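PDB 6OYC: glycosylation Associate Protein 1 from Streptococcus agalactiae serotype V, which probably acts as a member of an accessory Sec complex that serves glycosylation and secretion, with a GT-B-like fold and a likely lectin-type sugar-binding role. Local coordinates for residues 380-384 with 402-408; 434-440 with 453-457. One frame throughout, in Å; residues are numbered along the deposited sequence.

Contact 1. Residues 380-384 with 402-408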
loop_
_atom_site.group_PDB
_atom_site.type_symbol
_atom_site.label_atom_id
_atom_site.label_comp_id
_atom_site.label_asym_id
_atom_site.label_seq_id
_atom_site.Cartn_x
_atom_site.Cartn_y
_atom_site.Cartn_z
ATOM N N LYS A 380 -38.101 4.885 -1.648
ATOM C CA LYS A 380 -37.371 4.360 -0.500
ATOM C C LYS A 380 -36.286 3.365 -0.913
ATOM O O LYS A 380 -35.242 3.275 -0.247
ATOM C CB LYS A 380 -38.340 3.729 0.502
ATOM C CG LYS A 380 -37.662 3.301 1.808
ATOM C CD LYS A 380 -38.201 4.062 3.022
ATOM C CE LYS A 380 -37.609 3.514 4.329
ATOM N NZ LYS A 380 -36.522 4.362 4.920
ATOM N N PHE A 381 -36.496 2.613 -1.999
ATOM C CA PHE A 381 -35.445 1.714 -2.463
ATOM C C PHE A 381 -34.225 2.481 -2.970
ATOM O O PHE A 381 -33.138 1.899 -3.076
ATOM C CB PHE A 381 -35.983 0.775 -3.547
ATOM C CG PHE A 381 -35.969 1.364 -4.932
ATOM C CD1 PHE A 381 -37.032 2.138 -5.385
ATOM C CD2 PHE A 381 -34.897 1.132 -5.792
ATOM C CE1 PHE A 381 -37.022 2.678 -6.665
ATOM C CE2 PHE A 381 -34.876 1.676 -7.076
ATOM C CZ PHE A 381 -35.941 2.443 -7.515
ATOM N N PHE A 382 -34.384 3.773 -3.263
ATOM C CA PHE A 382 -33.337 4.626 -3.807
ATOM C C PHE A 382 -33.001 5.737 -2.820
ATOM O O PHE A 382 -33.095 6.921 -3.157
ATOM C CB PHE A 382 -33.797 5.215 -5.150
ATOM C CG PHE A 382 -32.671 5.629 -6.074
ATOM C CD1 PHE A 382 -31.977 4.681 -6.818
ATOM C CD2 PHE A 382 -32.330 6.968 -6.220
ATOM C CE1 PHE A 382 -30.945 5.058 -7.680
ATOM C CE2 PHE A 382 -31.296 7.354 -7.077
ATOM C CZ PHE A 382 -30.602 6.396 -7.808
ATOM N N SER A 383 -32.599 5.374 -1.604
ATOM C CA SER A 383 -32.335 6.353 -0.563
ATOM C C SER A 383 -31.110 5.921 0.229
ATOM O O SER A 383 -30.653 4.782 0.115
ATOM C CB SER A 383 -33.543 6.506 0.361
ATOM O OG SER A 383 -34.196 5.258 0.515
ATOM N N LEU A 384 -30.591 6.834 1.055
ATOM C CA LEU A 384 -29.409 6.570 1.880
ATOM C C LEU A 384 -29.725 6.868 3.341
ATOM O O LEU A 384 -29.885 8.036 3.713
ATOM C CB LEU A 384 -28.220 7.407 1.414
ATOM C CG LEU A 384 -27.591 6.947 0.105
ATOM C CD1 LEU A 384 -26.612 7.991 -0.358
ATOM C CD2 LEU A 384 -26.912 5.608 0.286
ATOM N N GLU A 402 -40.117 -1.618 3.573
ATOM C CA GLU A 402 -39.395 -1.646 2.305
ATOM C C GLU A 402 -37.972 -1.136 2.479
ATOM O O GLU A 402 -37.761 -0.026 2.962
ATOM C CB GLU A 402 -40.115 -0.804 1.268
ATOM C CG GLU A 402 -39.221 -0.362 0.138
ATOM C CD GLU A 402 -39.941 -0.338 -1.178
ATOM O OE1 GLU A 402 -41.121 0.071 -1.188
ATOM O OE2 GLU A 402 -39.328 -0.729 -2.192
ATOM N N LYS A 403 -36.985 -1.927 2.075
ATOM C CA LYS A 403 -35.595 -1.599 2.407
ATOM C C LYS A 403 -34.819 -1.056 1.211
ATOM O O LYS A 403 -35.084 -1.402 0.052
ATOM C CB LYS A 403 -34.873 -2.808 2.993
ATOM C CG LYS A 403 -34.063 -2.491 4.264
ATOM C CD LYS A 403 -34.897 -2.619 5.539
ATOM C CE LYS A 403 -34.202 -1.958 6.725
ATOM N NZ LYS A 403 -32.943 -2.650 7.113
ATOM N N THR A 404 -33.831 -0.211 1.511
ATOM C CA THR A 404 -33.100 0.535 0.489
ATOM C C THR A 404 -32.094 -0.354 -0.220
ATOM O O THR A 404 -31.621 -1.347 0.332
ATOM C CB THR A 404 -32.371 1.722 1.096
ATOM O OG1 THR A 404 -31.786 2.505 0.050
ATOM C CG2 THR A 404 -31.283 1.236 2.025
ATOM N N ARG A 405 -31.792 0.004 -1.463
ATOM C CA ARG A 405 -30.780 -0.678 -2.254
ATOM C C ARG A 405 -29.562 0.201 -2.514
ATOM O O ARG A 405 -28.744 -0.125 -3.384
ATOM C CB ARG A 405 -31.387 -1.159 -3.570
ATOM C CG ARG A 405 -32.819 -1.631 -3.416
ATOM C CD ARG A 405 -33.065 -2.973 -4.071
ATOM N NE ARG A 405 -32.839 -2.946 -5.514
ATOM C CZ ARG A 405 -33.713 -2.503 -6.420
ATOM N NH1 ARG A 405 -34.894 -2.034 -6.040
ATOM N NH2 ARG A 405 -33.389 -2.523 -7.714
ATOM N N LEU A 406 -29.430 1.311 -1.793
ATOM C CA LEU A 406 -28.258 2.176 -1.866
ATOM C C LEU A 406 -27.521 2.161 -0.537
ATOM O O LEU A 406 -28.147 2.213 0.531
ATOM C CB LEU A 406 -28.642 3.621 -2.190
ATOM C CG LEU A 406 -29.396 3.883 -3.482
ATOM C CD1 LEU A 406 -29.640 5.385 -3.655
ATOM C CD2 LEU A 406 -28.602 3.303 -4.629
ATOM N N SER A 407 -26.192 2.128 -0.603
ATOM C CA SER A 407 -25.384 2.349 0.584
ATOM C C SER A 407 -24.150 3.159 0.216
ATOM O O SER A 407 -23.808 3.346 -0.959
ATOM C CB SER A 407 -24.982 1.030 1.269
ATOM O OG SER A 407 -24.375 0.137 0.351
ATOM N N PHE A 408 -23.482 3.642 1.257
ATOM C CA PHE A 408 -22.278 4.437 1.132
ATOM C C PHE A 408 -21.248 3.852 2.081
ATOM O O PHE A 408 -21.538 3.655 3.264
ATOM C CB PHE A 408 -22.566 5.906 1.464
ATOM C CG PHE A 408 -21.373 6.805 1.363
ATOM C CD1 PHE A 408 -20.518 6.989 2.455
ATOM C CD2 PHE A 408 -21.104 7.484 0.184
ATOM C CE1 PHE A 408 -19.413 7.827 2.355
ATOM C CE2 PHE A 408 -20.013 8.326 0.085
ATOM C CZ PHE A 408 -19.164 8.499 1.170
#
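An ST turn at Thr-404, just before the edge strand 406-409 of the six-stranded parallel sheet, receives the loop 380-384 that follows helix 360-375. Thr-404 OG1 has two roles: it accepts from Leu-406 N at 3.2 Å to close the turn, and it donates to Ser-383 O at 2.5 Å. A hydroxyl suits this place because it can do both at once. Next to it, Arg-405 N gives a nearly straight bond (163°) to Phe-381 O, 2.8 Å away. The bent Arg-405 chain brings NH1 obliquely to within 3.2 Å of Phe-381 CD2, the two planes 17° apart. NE and NH2 are hydrogen-bonded to Ile-349 O and Met-343 O, which hold the group's orientation. Leu-406, with CG anti to its carbonyl carbon (chi1 -59°), sends CD1 over the centre of one face of the Phe-382 ring, a CH-pi contact 3.9 Å from the centroid. Leu-384 crosses Leu-406 at about a right angle, CD2 lying 3.6 Å from CB. Two loop carbonyls, of Phe-381 and Ser-383, thus take donors from the residues just before strand 406-409, while Phe-381 and Phe-382 pack on helix 329-344, and Phe-382 and Leu-384 on helix 360-375.

Contact 2. Residues 434-440 with 453-457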
loop_
_atom_site.group_PDB
_atom_site.type_symbol
_atom_site.label_atom_id
_atom_site.label_comp_id
_atom_site.label_asym_id
_atom_site.label_seq_id
_atom_site.Cartn_x
_atom_site.Cartn_y
_atom_site.Cartn_z
ATOM N N PRO A 434 -9.319 6.947 -12.758
ATOM C CA PRO A 434 -9.868 5.882 -11.921
ATOM C C PRO A 434 -8.838 5.389 -10.922
ATOM O O PRO A 434 -7.628 5.430 -11.164
ATOM C CB PRO A 434 -10.265 4.788 -12.924
ATOM C CG PRO A 434 -9.671 5.170 -14.206
ATOM C CD PRO A 434 -9.459 6.652 -14.190
ATOM N N ASP A 435 -9.340 4.961 -9.766
ATOM C CA ASP A 435 -8.490 4.459 -8.696
ATOM C C ASP A 435 -7.677 3.243 -9.159
ATOM O O ASP A 435 -8.219 2.279 -9.719
ATOM C CB ASP A 435 -9.353 4.113 -7.477
ATOM C CG ASP A 435 -8.532 3.554 -6.321
ATOM O OD1 ASP A 435 -7.788 4.330 -5.708
ATOM O OD2 ASP A 435 -8.616 2.338 -6.037
ATOM N N LEU A 436 -6.366 3.304 -8.929
ATOM C CA LEU A 436 -5.466 2.265 -9.422
ATOM C C LEU A 436 -5.727 0.933 -8.736
ATOM O O LEU A 436 -5.848 -0.106 -9.403
ATOM C CB LEU A 436 -4.008 2.686 -9.218
ATOM C CG LEU A 436 -2.997 1.570 -9.527
ATOM C CD1 LEU A 436 -3.067 1.253 -11.014
ATOM C CD2 LEU A 436 -1.556 1.921 -9.107
ATOM N N TYR A 437 -5.796 0.932 -7.398
ATOM C CA TYR A 437 -5.949 -0.335 -6.705
ATOM C C TYR A 437 -7.260 -1.012 -7.099
ATOM O O TYR A 437 -7.312 -2.235 -7.255
ATOM C CB TYR A 437 -5.873 -0.163 -5.185
ATOM C CG TYR A 437 -5.950 -1.542 -4.561
ATOM C CD1 TYR A 437 -4.888 -2.431 -4.680
ATOM C CD2 TYR A 437 -7.108 -1.997 -3.946
ATOM C CE1 TYR A 437 -4.954 -3.725 -4.154
ATOM C CE2 TYR A 437 -7.181 -3.305 -3.409
ATOM C CZ TYR A 437 -6.103 -4.157 -3.522
ATOM O OH TYR A 437 -6.152 -5.443 -3.019
ATOM N N THR A 438 -8.323 -0.226 -7.285
ATOM C CA THR A 438 -9.601 -0.774 -7.739
ATOM C C THR A 438 -9.463 -1.448 -9.100
ATOM O O THR A 438 -10.042 -2.516 -9.330
ATOM C CB THR A 438 -10.654 0.338 -7.787
ATOM O OG1 THR A 438 -10.798 0.905 -6.481
ATOM C CG2 THR A 438 -12.008 -0.195 -8.243
ATOM N N GLN A 439 -8.703 -0.839 -10.016
ATOM C CA GLN A 439 -8.452 -1.476 -11.309
ATOM C C GLN A 439 -7.724 -2.806 -11.134
ATOM O O GLN A 439 -8.089 -3.811 -11.757
ATOM C CB GLN A 439 -7.645 -0.548 -12.212
ATOM C CG GLN A 439 -8.359 0.717 -12.599
ATOM C CD GLN A 439 -7.503 1.585 -13.486
ATOM O OE1 GLN A 439 -6.495 2.164 -13.045
ATOM N NE2 GLN A 439 -7.877 1.665 -14.752
ATOM N N ILE A 440 -6.674 -2.822 -10.298
ATOM C CA ILE A 440 -5.939 -4.060 -10.031
ATOM C C ILE A 440 -6.863 -5.114 -9.451
ATOM O O ILE A 440 -6.809 -6.289 -9.835
ATOM C CB ILE A 440 -4.753 -3.791 -9.087
ATOM C CG1 ILE A 440 -3.641 -3.031 -9.818
ATOM C CG2 ILE A 440 -4.230 -5.095 -8.495
ATOM C CD1 ILE A 440 -2.763 -2.235 -8.872
ATOM N N ILE A 453 -12.734 6.032 -19.858
ATOM C CA ILE A 453 -11.469 6.236 -20.545
ATOM C C ILE A 453 -10.847 4.879 -20.827
ATOM O O ILE A 453 -11.163 3.878 -20.181
ATOM C CB ILE A 453 -10.490 7.096 -19.723
ATOM C CG1 ILE A 453 -9.912 6.261 -18.574
ATOM C CG2 ILE A 453 -11.190 8.323 -19.174
ATOM C CD1 ILE A 453 -8.986 7.025 -17.664
ATOM N N LEU A 454 -9.956 4.858 -21.810
ATOM C CA LEU A 454 -9.163 3.673 -22.065
ATOM C C LEU A 454 -8.066 3.561 -21.017
ATOM O O LEU A 454 -7.444 4.552 -20.627
ATOM C CB LEU A 454 -8.546 3.720 -23.465
ATOM C CG LEU A 454 -7.803 2.471 -23.967
ATOM C CD1 LEU A 454 -6.306 2.445 -23.559
ATOM C CD2 LEU A 454 -8.532 1.184 -23.532
ATOM N N THR A 455 -7.839 2.336 -20.567
ATOM C CA THR A 455 -6.816 2.010 -19.591
ATOM C C THR A 455 -6.150 0.736 -20.064
ATOM O O THR A 455 -6.697 -0.001 -20.884
ATOM C CB THR A 455 -7.405 1.810 -18.177
ATOM O OG1 THR A 455 -8.222 0.627 -18.157
ATOM C CG2 THR A 455 -8.272 3.016 -17.761
ATOM N N GLU A 456 -4.968 0.463 -19.536
ATOM C CA GLU A 456 -4.372 -0.820 -19.862
ATOM C C GLU A 456 -5.067 -1.980 -19.156
ATOM O O GLU A 456 -4.771 -3.140 -19.465
ATOM C CB GLU A 456 -2.882 -0.797 -19.519
ATOM C CG GLU A 456 -2.117 0.352 -20.155
ATOM C CD GLU A 456 -0.626 0.064 -20.214
ATOM O OE1 GLU A 456 -0.202 -0.931 -19.578
ATOM O OE2 GLU A 456 0.114 0.822 -20.890
ATOM N N PHE A 457 -5.982 -1.704 -18.232
ATOM C CA PHE A 457 -6.596 -2.748 -17.422
ATOM C C PHE A 457 -7.819 -3.381 -18.059
ATOM O O PHE A 457 -8.179 -4.503 -17.684
ATOM C CB PHE A 457 -7.006 -2.184 -16.057
ATOM C CG PHE A 457 -5.850 -1.912 -15.167
ATOM C CD1 PHE A 457 -5.365 -2.904 -14.319
ATOM C CD2 PHE A 457 -5.209 -0.680 -15.209
ATOM C CE1 PHE A 457 -4.287 -2.661 -13.508
ATOM C CE2 PHE A 457 -4.128 -0.432 -14.398
ATOM C CZ PHE A 457 -3.668 -1.417 -13.547
HETATM O O HOH W 1 -9.907 0.180 -15.559
#
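Helix 436-445, in a parallel alpha/beta domain consistent with the GT-B fold of its family clan, meets the loop 453-457 through its start and the residues leading into it. Apolar contacts dominate. The flat ring of Phe-457 spreads against the helix, one face taken by Gln-439 CB, a CH-pi contact 3.8 Å from the centroid and 13° off the normal. Leu-436 CD1 reaches Phe-457 CZ at 3.7 Å, the two side chains crossing at about a right angle, and Ile-440 CG1 comes to CE1. At the start of both segments, Pro-434 and Ile-453 meet tip to tip, CD to CD1 at 3.5 Å; the compact proline ring fits the irregular chain leading into the helix.

No direct hydrogen bond crosses; the polar bonds lie within each segment, apart from a water bridge. N-cap Asp-435 accepts at OD2 from Thr-438 N and OG1, which approach from opposite faces of the carboxylate plane. Thr-455 OG1 accepts from Phe-457 N, forming an ST turn. The extended Gln-439 chain lays its amide, 40° from the ring plane, against Phe-457 CD2 and brings NE2 to 3.3 Å from Thr-455 CG2. The water accepts from Gln-439 NE2 at 2.6 Å and Thr-455 OG1 at 3.1 Å.

Overall arrangement
Both contacts belong to the six-stranded parallel sheet domain but hold different elements of it, their centres 28 Å apart and their nearest atoms about 14 Å. Contact 1 sits at the edge strand 406-409, far from the centre of the chain, mixing exposed charged residues with a buried aromatic side; contact 2 lies nearer the centre, on helix 436-445, and none of its touching residues is fully exposed. Chemistry follows place: direct hydrogen bonds tie the loop to the approach to the strand in 380-384 with 402-408, whereas 434-440 and 453-457 join by apolar packing and one water. An ST turn and a CH-pi contact recur in both.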